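Local structure of enoyl-CoA hydratase, EchA12_1 (Mycobacterium marinum M, 3QRE) at residues I144-F156 against E175-S187. The protein probably acts in fatty acid metabolism as an enoyl-CoA hydratase of the crotonase-like family, hydrating the double bond of enoyl-CoA thioesters. Residues are numbered along the deposited sequence; the frame is centred on the assembly and turned at random.
Sequences IGLTQALMCDVRF and EFGISWILPRLTS
Met-151 meets the Trp-180 indole at its edge, a Met-aromatic contact in which SD lies near the ring plane, 4.0 Å from CZ3. A bend at chi2 (-56°) curls the thioether toward helix 178-185, where CE packs on CG2 of Ile-181 at 3.6 Å. Arg-184 CD and Phe-176 CD2 lie over the indole's opposite faces, each offset toward the rim.

Apolar packing joins helices 144-151 and 178-185, which cross at 54° with axes 9.8 Å apart; no hydrogen bond links the segments. Leu-150 is a knob in the hole formed by Ile-178, Ile-181, Leu-182 and Leu-185: its CD1 reaches CD1 of Leu-182 at 3.9 Å, while its CB faces Ile-181 CG1 and Leu-185 CD1. Near the start of helix 178-185, Thr-147 lays OG1 against CB of Ile-178, 3.4 Å away.

Leu-185 CD1 covers one face of the Arg-155 guanidinium, 3.5 Å from NH2. Two NH1 hydrogen bonds fix that group and tie strand to helix end: to Ala-149 O (3.0 Å), and to Cys-152 O (2.7 Å), in the guanidinium plane but with NH1 above the carbonyl plane; NE donates another to Leu-211 O.

Strand 154-158 runs parallel between strands 133-137 and 214-216, helix 188-197 packs against Leu-182, and Trp-188 of the second subunit meets Trp-180 and Ile-181, placing this buried helix pair of the crotonase-like fold beside a subunit interface.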
ATOM      1  N   ILE A 144      -2.112 -13.810 -17.696  1.00 30.02           N
ATOM      2  CA  ILE A 144      -1.044 -13.035 -18.282  1.00 31.26           C
ATOM      3  C   ILE A 144      -1.511 -11.619 -18.692  1.00 30.70           C
ATOM      4  O   ILE A 144      -0.727 -10.661 -18.615  1.00 30.80           O
ATOM      5  CB  ILE A 144      -0.391 -13.807 -19.449  1.00 32.22           C
ATOM      6  CG1 ILE A 144       0.521 -12.901 -20.293  1.00 34.61           C
ATOM      7  CG2 ILE A 144      -1.473 -14.432 -20.301  1.00 34.04           C
ATOM      8  CD1 ILE A 144       1.906 -13.514 -20.615  1.00 39.94           C
ATOM      9  N   GLY A 145      -2.778 -11.491 -19.082  1.00 30.06           N
ATOM     10  CA  GLY A 145      -3.367 -10.189 -19.341  1.00 29.37           C
ATOM     11  C   GLY A 145      -3.389  -9.246 -18.137  1.00 29.27           C
ATOM     12  O   GLY A 145      -3.209  -8.027 -18.292  1.00 28.95           O
ATOM     13  N   LEU A 146      -3.616  -9.792 -16.941  1.00 28.52           N
ATOM     14  CA  LEU A 146      -3.511  -9.000 -15.716  1.00 28.04           C
ATOM     15  C   LEU A 146      -2.036  -8.629 -15.448  1.00 27.90           C
ATOM     16  O   LEU A 146      -1.713  -7.488 -15.133  1.00 27.31           O
ATOM     17  CB  LEU A 146      -4.111  -9.764 -14.528  1.00 27.28           C
ATOM     18  CG  LEU A 146      -3.984  -9.044 -13.186  1.00 27.43           C
ATOM     19  CD1 LEU A 146      -4.795  -7.734 -13.173  1.00 26.32           C
ATOM     20  CD2 LEU A 146      -4.426  -9.976 -12.040  1.00 27.84           C
ATOM     21  N   THR A 147      -1.142  -9.600 -15.592  1.00 28.47           N
ATOM     22  CA  THR A 147       0.279  -9.312 -15.438  1.00 28.97           C
ATOM     23  C   THR A 147       0.744  -8.179 -16.359  1.00 28.81           C
ATOM     24  O   THR A 147       1.361  -7.215 -15.879  1.00 29.26           O
ATOM     25  CB  THR A 147       1.127 -10.575 -15.594  1.00 29.28           C
ATOM     26  OG1 THR A 147       0.628 -11.549 -14.683  1.00 29.19           O
ATOM     27  CG2 THR A 147       2.589 -10.299 -15.256  1.00 28.61           C
ATOM     28  N   GLN A 148       0.428  -8.264 -17.652  1.00 28.94           N
ATOM     29  CA  GLN A 148       0.817  -7.206 -18.578  1.00 29.74           C
ATOM     30  C   GLN A 148       0.227  -5.828 -18.238  1.00 28.33           C
ATOM     31  O   GLN A 148       0.930  -4.827 -18.374  1.00 28.45           O
ATOM     32  CB  GLN A 148       0.477  -7.544 -20.033  1.00 31.13           C
ATOM     33  CG  GLN A 148       1.662  -8.106 -20.824  1.00 36.79           C
ATOM     34  CD  GLN A 148       2.894  -7.170 -20.947  1.00 40.00           C
ATOM     35  OE1 GLN A 148       2.930  -6.001 -20.497  1.00 40.54           O
ATOM     36  NE2 GLN A 148       3.921  -7.715 -21.555  1.00 42.58           N
ATOM     37  N   ALA A 149      -1.049  -5.791 -17.839  1.00 26.33           N
ATOM     38  CA  ALA A 149      -1.715  -4.546 -17.438  1.00 25.42           C
ATOM     39  C   ALA A 149      -0.982  -3.937 -16.272  1.00 24.65           C
ATOM     40  O   ALA A 149      -0.676  -2.752 -16.298  1.00 23.46           O
ATOM     41  CB  ALA A 149      -3.198  -4.781 -17.084  1.00 24.83           C
ATOM     42  N   LEU A 150      -0.643  -4.772 -15.277  1.00 24.05           N
ATOM     43  CA  LEU A 150      -0.004  -4.290 -14.051  1.00 23.41           C
ATOM     44  C   LEU A 150       1.427  -3.845 -14.253  1.00 24.27           C
ATOM     45  O   LEU A 150       1.943  -3.083 -13.432  1.00 24.72           O
ATOM     46  CB  LEU A 150      -0.074  -5.350 -12.946  1.00 22.94           C
ATOM     47  CG  LEU A 150      -1.460  -5.791 -12.452  1.00 22.02           C
ATOM     48  CD1 LEU A 150      -1.299  -6.673 -11.227  1.00 20.02           C
ATOM     49  CD2 LEU A 150      -2.382  -4.596 -12.135  1.00 18.94           C
ATOM     50  N   MET A 151       2.066  -4.298 -15.341  1.00 24.85           N
ATOM     51  CA  MET A 151       3.435  -3.840 -15.683  1.00 25.73           C
ATOM     52  C   MET A 151       3.426  -2.423 -16.279  1.00 26.28           C
ATOM     53  O   MET A 151       4.465  -1.717 -16.301  1.00 26.40           O
ATOM     54  CB  MET A 151       4.174  -4.821 -16.638  1.00 25.53           C
ATOM     55  CG  MET A 151       4.465  -6.172 -16.026  1.00 24.52           C
ATOM     56  SD  MET A 151       5.422  -6.076 -14.457  1.00 26.09           S
ATOM     57  CE  MET A 151       5.367  -7.853 -14.066  1.00 24.48           C
ATOM     58  N   CYS A 152       2.256  -2.012 -16.754  1.00 25.61           N
ATOM     59  CA  CYS A 152       2.105  -0.682 -17.305  1.00 26.55           C
ATOM     60  C   CYS A 152       2.221   0.394 -16.221  1.00 26.65           C
ATOM     61  O   CYS A 152       2.048   0.128 -15.039  1.00 26.97           O
ATOM     62  CB  CYS A 152       0.780  -0.565 -18.088  1.00 26.36           C
ATOM     63  SG  CYS A 152       0.727  -1.674 -19.518  1.00 26.24           S
ATOM     64  N   ASP A 153       2.531   1.613 -16.635  1.00 26.88           N
ATOM     65  CA  ASP A 153       2.696   2.716 -15.686  1.00 27.26           C
ATOM     66  C   ASP A 153       1.375   3.093 -15.036  1.00 26.90           C
ATOM     67  O   ASP A 153       1.302   3.270 -13.822  1.00 26.95           O
ATOM     68  CB  ASP A 153       3.319   3.913 -16.412  1.00 27.15           C
ATOM     69  CG  ASP A 153       4.702   3.592 -16.926  1.00 29.25           C
ATOM     70  OD1 ASP A 153       5.625   3.648 -16.127  1.00 37.75           O
ATOM     71  OD2 ASP A 153       4.899   3.243 -18.102  1.00 29.26           O
ATOM     72  N   VAL A 154       0.334   3.226 -15.863  1.00 27.18           N
ATOM     73  CA  VAL A 154      -0.974   3.721 -15.413  1.00 27.17           C
ATOM     74  C   VAL A 154      -2.073   2.938 -16.099  1.00 27.39           C
ATOM     75  O   VAL A 154      -1.958   2.608 -17.296  1.00 27.40           O
ATOM     76  CB  VAL A 154      -1.141   5.243 -15.683  1.00 27.11           C
ATOM     77  CG1 VAL A 154      -2.453   5.743 -15.138  1.00 27.89           C
ATOM     78  CG2 VAL A 154       0.011   6.043 -15.054  1.00 26.58           C
ATOM     79  N   ARG A 155      -3.122   2.621 -15.332  1.00 27.67           N
ATOM     80  CA  ARG A 155      -4.264   1.858 -15.829  1.00 27.66           C
ATOM     81  C   ARG A 155      -5.612   2.599 -15.696  1.00 29.06           C
ATOM     82  O   ARG A 155      -5.981   3.078 -14.611  1.00 29.15           O
ATOM     83  CB  ARG A 155      -4.352   0.516 -15.100  1.00 27.65           C
ATOM     84  CG  ARG A 155      -3.277  -0.523 -15.497  1.00 27.12           C
ATOM     85  CD  ARG A 155      -3.052  -1.559 -14.370  1.00 27.94           C
ATOM     86  NE  ARG A 155      -2.457  -0.940 -13.172  1.00 25.85           N
ATOM     87  CZ  ARG A 155      -1.198  -0.517 -13.096  1.00 25.67           C
ATOM     88  NH1 ARG A 155      -0.360  -0.673 -14.119  1.00 24.50           N
ATOM     89  NH2 ARG A 155      -0.766   0.051 -11.995  1.00 25.75           N
ATOM     90  N   PHE A 156      -6.348   2.665 -16.808  1.00 29.54           N
ATOM     91  CA  PHE A 156      -7.750   3.049 -16.808  1.00 30.18           C
ATOM     92  C   PHE A 156      -8.557   1.812 -17.133  1.00 31.17           C
ATOM     93  O   PHE A 156      -8.101   0.952 -17.896  1.00 31.83           O
ATOM     94  CB  PHE A 156      -8.026   4.139 -17.833  1.00 29.90           C
ATOM     95  CG  PHE A 156      -7.441   5.463 -17.462  1.00 28.37           C
ATOM     96  CD1 PHE A 156      -8.152   6.344 -16.670  1.00 26.43           C
ATOM     97  CD2 PHE A 156      -6.159   5.809 -17.878  1.00 28.19           C
ATOM     98  CE1 PHE A 156      -7.616   7.569 -16.306  1.00 28.76           C
ATOM     99  CE2 PHE A 156      -5.588   7.049 -17.515  1.00 30.19           C
ATOM    100  CZ  PHE A 156      -6.323   7.932 -16.722  1.00 28.75           C
ATOM    101  N   GLU A 175       9.544 -15.407 -12.579  1.00 36.26           N
ATOM    102  CA  GLU A 175      10.319 -14.367 -11.955  1.00 37.60           C
ATOM    103  C   GLU A 175      10.010 -13.003 -12.590  1.00 36.86           C
ATOM    104  O   GLU A 175       9.990 -12.862 -13.851  1.00 37.40           O
ATOM    105  CB  GLU A 175      11.787 -14.696 -12.140  1.00 39.18           C
ATOM    106  CG  GLU A 175      12.658 -14.224 -11.023  1.00 44.43           C
ATOM    107  CD  GLU A 175      14.097 -14.656 -11.225  1.00 51.25           C
ATOM    108  OE1 GLU A 175      14.526 -15.587 -10.507  1.00 53.26           O
ATOM    109  OE2 GLU A 175      14.781 -14.077 -12.114  1.00 53.45           O
ATOM    110  N   PHE A 176       9.828 -11.998 -11.724  1.00 34.77           N
ATOM    111  CA  PHE A 176       9.302 -10.683 -12.108  1.00 33.18           C
ATOM    112  C   PHE A 176       7.900 -10.772 -12.742  1.00 31.92           C
ATOM    113  O   PHE A 176       7.475  -9.845 -13.431  1.00 31.35           O
ATOM    114  CB  PHE A 176      10.267  -9.903 -13.021  1.00 33.62           C
ATOM    115  CG  PHE A 176      11.658  -9.731 -12.456  1.00 35.62           C
ATOM    116  CD1 PHE A 176      12.722 -10.491 -12.951  1.00 39.33           C
ATOM    117  CD2 PHE A 176      11.906  -8.826 -11.451  1.00 37.54           C
ATOM    118  CE1 PHE A 176      14.007 -10.356 -12.440  1.00 40.77           C
ATOM    119  CE2 PHE A 176      13.188  -8.678 -10.925  1.00 41.78           C
ATOM    120  CZ  PHE A 176      14.242  -9.452 -11.422  1.00 42.52           C
ATOM    121  N   GLY A 177       7.194 -11.882 -12.519  1.00 30.60           N
ATOM    122  CA  GLY A 177       5.817 -12.019 -12.994  1.00 29.56           C
ATOM    123  C   GLY A 177       4.779 -11.490 -11.998  1.00 28.86           C
ATOM    124  O   GLY A 177       5.067 -10.596 -11.204  1.00 28.54           O
ATOM    125  N   ILE A 178       3.574 -12.055 -12.032  1.00 28.32           N
ATOM    126  CA  ILE A 178       2.465 -11.613 -11.180  1.00 27.72           C
ATOM    127  C   ILE A 178       2.786 -11.697  -9.663  1.00 28.40           C
ATOM    128  O   ILE A 178       2.321 -10.869  -8.868  1.00 28.71           O
ATOM    129  CB  ILE A 178       1.200 -12.454 -11.463  1.00 28.13           C
ATOM    130  CG1 ILE A 178      -0.044 -11.798 -10.862  1.00 26.24           C
ATOM    131  CG2 ILE A 178       1.375 -13.918 -10.909  1.00 27.05           C
ATOM    132  CD1 ILE A 178      -0.420 -10.476 -11.516  1.00 28.91           C
ATOM    133  N   SER A 179       3.579 -12.676  -9.244  1.00 28.15           N
ATOM    134  CA  SER A 179       3.818 -12.819  -7.800  1.00 28.63           C
ATOM    135  C   SER A 179       4.807 -11.752  -7.325  1.00 28.38           C
ATOM    136  O   SER A 179       4.956 -11.523  -6.132  1.00 28.57           O
ATOM    137  CB  SER A 179       4.318 -14.208  -7.466  1.00 28.54           C
ATOM    138  OG  SER A 179       5.650 -14.325  -7.926  1.00 29.79           O
ATOM    139  N   TRP A 180       5.451 -11.094  -8.284  1.00 27.96           N
ATOM    140  CA  TRP A 180       6.308  -9.941  -8.040  1.00 27.73           C
ATOM    141  C   TRP A 180       5.479  -8.635  -8.050  1.00 27.46           C
ATOM    142  O   TRP A 180       5.418  -7.929  -7.032  1.00 27.53           O
ATOM    143  CB  TRP A 180       7.406  -9.899  -9.109  1.00 27.66           C
ATOM    144  CG  TRP A 180       8.361  -8.761  -8.995  1.00 28.52           C
ATOM    145  CD1 TRP A 180       9.384  -8.638  -8.080  1.00 29.75           C
ATOM    146  CD2 TRP A 180       8.440  -7.589  -9.841  1.00 27.65           C
ATOM    147  NE1 TRP A 180      10.074  -7.464  -8.303  1.00 30.10           N
ATOM    148  CE2 TRP A 180       9.525  -6.807  -9.375  1.00 28.56           C
ATOM    149  CE3 TRP A 180       7.699  -7.125 -10.934  1.00 27.96           C
ATOM    150  CZ2 TRP A 180       9.891  -5.591  -9.969  1.00 26.61           C
ATOM    151  CZ3 TRP A 180       8.068  -5.905 -11.529  1.00 27.66           C
ATOM    152  CH2 TRP A 180       9.159  -5.167 -11.047  1.00 26.73           C
ATOM    153  N   ILE A 181       4.837  -8.322  -9.185  1.00 26.18           N
ATOM    154  CA  ILE A 181       4.134  -7.045  -9.330  1.00 25.50           C
ATOM    155  C   ILE A 181       2.901  -6.889  -8.423  1.00 25.81           C
ATOM    156  O   ILE A 181       2.712  -5.848  -7.791  1.00 26.52           O
ATOM    157  CB  ILE A 181       3.807  -6.735 -10.852  1.00 25.87           C
ATOM    158  CG1 ILE A 181       3.393  -5.256 -11.047  1.00 24.30           C
ATOM    159  CG2 ILE A 181       2.824  -7.786 -11.482  1.00 25.05           C
ATOM    160  CD1 ILE A 181       4.505  -4.271 -10.552  1.00 24.39           C
ATOM    161  N   LEU A 182       2.063  -7.919  -8.325  1.00 26.15           N
ATOM    162  CA  LEU A 182       0.820  -7.814  -7.550  1.00 25.74           C
ATOM    163  C   LEU A 182       0.999  -7.340  -6.110  1.00 26.60           C
ATOM    164  O   LEU A 182       0.367  -6.337  -5.728  1.00 27.09           O
ATOM    165  CB  LEU A 182      -0.001  -9.110  -7.600  1.00 25.64           C
ATOM    166  CG  LEU A 182      -1.453  -9.037  -7.092  1.00 25.86           C
ATOM    167  CD1 LEU A 182      -2.188  -7.775  -7.634  1.00 19.77           C
ATOM    168  CD2 LEU A 182      -2.223 -10.347  -7.421  1.00 21.97           C
ATOM    169  N   PRO A 183       1.833  -8.045  -5.294  1.00 26.64           N
ATOM    170  CA  PRO A 183       1.945  -7.533  -3.930  1.00 27.30           C
ATOM    171  C   PRO A 183       2.631  -6.153  -3.840  1.00 27.80           C
ATOM    172  O   PRO A 183       2.321  -5.377  -2.924  1.00 27.83           O
ATOM    173  CB  PRO A 183       2.744  -8.628  -3.182  1.00 27.73           C
ATOM    174  CG  PRO A 183       3.468  -9.372  -4.230  1.00 27.27           C
ATOM    175  CD  PRO A 183       2.642  -9.263  -5.495  1.00 26.96           C
ATOM    176  N   ARG A 184       3.520  -5.842  -4.786  1.00 27.65           N
ATOM    177  CA  ARG A 184       4.172  -4.516  -4.820  1.00 28.26           C
ATOM    178  C   ARG A 184       3.213  -3.373  -5.078  1.00 28.19           C
ATOM    179  O   ARG A 184       3.365  -2.294  -4.482  1.00 28.57           O
ATOM    180  CB  ARG A 184       5.356  -4.489  -5.802  1.00 27.97           C
ATOM    181  CG  ARG A 184       6.645  -4.961  -5.098  1.00 29.89           C
ATOM    182  CD  ARG A 184       7.695  -5.411  -6.081  1.00 35.51           C
ATOM    183  NE  ARG A 184       8.860  -5.991  -5.404  1.00 39.88           N
ATOM    184  CZ  ARG A 184       8.888  -7.210  -4.860  1.00 42.82           C
ATOM    185  NH1 ARG A 184       9.990  -7.618  -4.262  1.00 43.36           N
ATOM    186  NH2 ARG A 184       7.814  -8.023  -4.909  1.00 43.10           N
ATOM    187  N   LEU A 185       2.219  -3.614  -5.937  1.00 27.52           N
ATOM    188  CA  LEU A 185       1.178  -2.617  -6.232  1.00 27.69           C
ATOM    189  C   LEU A 185       0.088  -2.545  -5.180  1.00 28.28           C
ATOM    190  O   LEU A 185      -0.591  -1.502  -5.060  1.00 28.56           O
ATOM    191  CB  LEU A 185       0.528  -2.845  -7.613  1.00 27.04           C
ATOM    192  CG  LEU A 185       1.395  -2.583  -8.854  1.00 27.36           C
ATOM    193  CD1 LEU A 185       0.568  -2.637 -10.150  1.00 26.55           C
ATOM    194  CD2 LEU A 185       2.103  -1.231  -8.721  1.00 24.87           C
ATOM    195  N   THR A 186      -0.118  -3.651  -4.452  1.00 27.97           N
ATOM    196  CA  THR A 186      -1.165  -3.729  -3.414  1.00 26.96           C
ATOM    197  C   THR A 186      -0.547  -4.132  -2.067  1.00 27.93           C
ATOM    198  O   THR A 186      -0.101  -3.260  -1.329  1.00 28.28           O
ATOM    199  CB  THR A 186      -2.311  -4.689  -3.816  1.00 27.05           C
ATOM    200  OG1 THR A 186      -1.792  -6.005  -4.041  1.00 25.65           O
ATOM    201  CG2 THR A 186      -3.043  -4.186  -5.077  1.00 24.52           C
ATOM    202  N   SER A 187      -0.504  -5.436  -1.752  1.00 27.35           N
ATOM    203  CA  SER A 187       0.154  -5.935  -0.532  1.00 27.25           C
ATOM    204  C   SER A 187       0.210  -7.459  -0.578  1.00 26.93           C
ATOM    205  O   SER A 187      -0.421  -8.076  -1.441  1.00 26.79           O
ATOM    206  CB  SER A 187      -0.628  -5.499   0.723  1.00 28.45           C
ATOM    207  OG  SER A 187      -1.870  -6.201   0.862  1.00 28.92           O
TER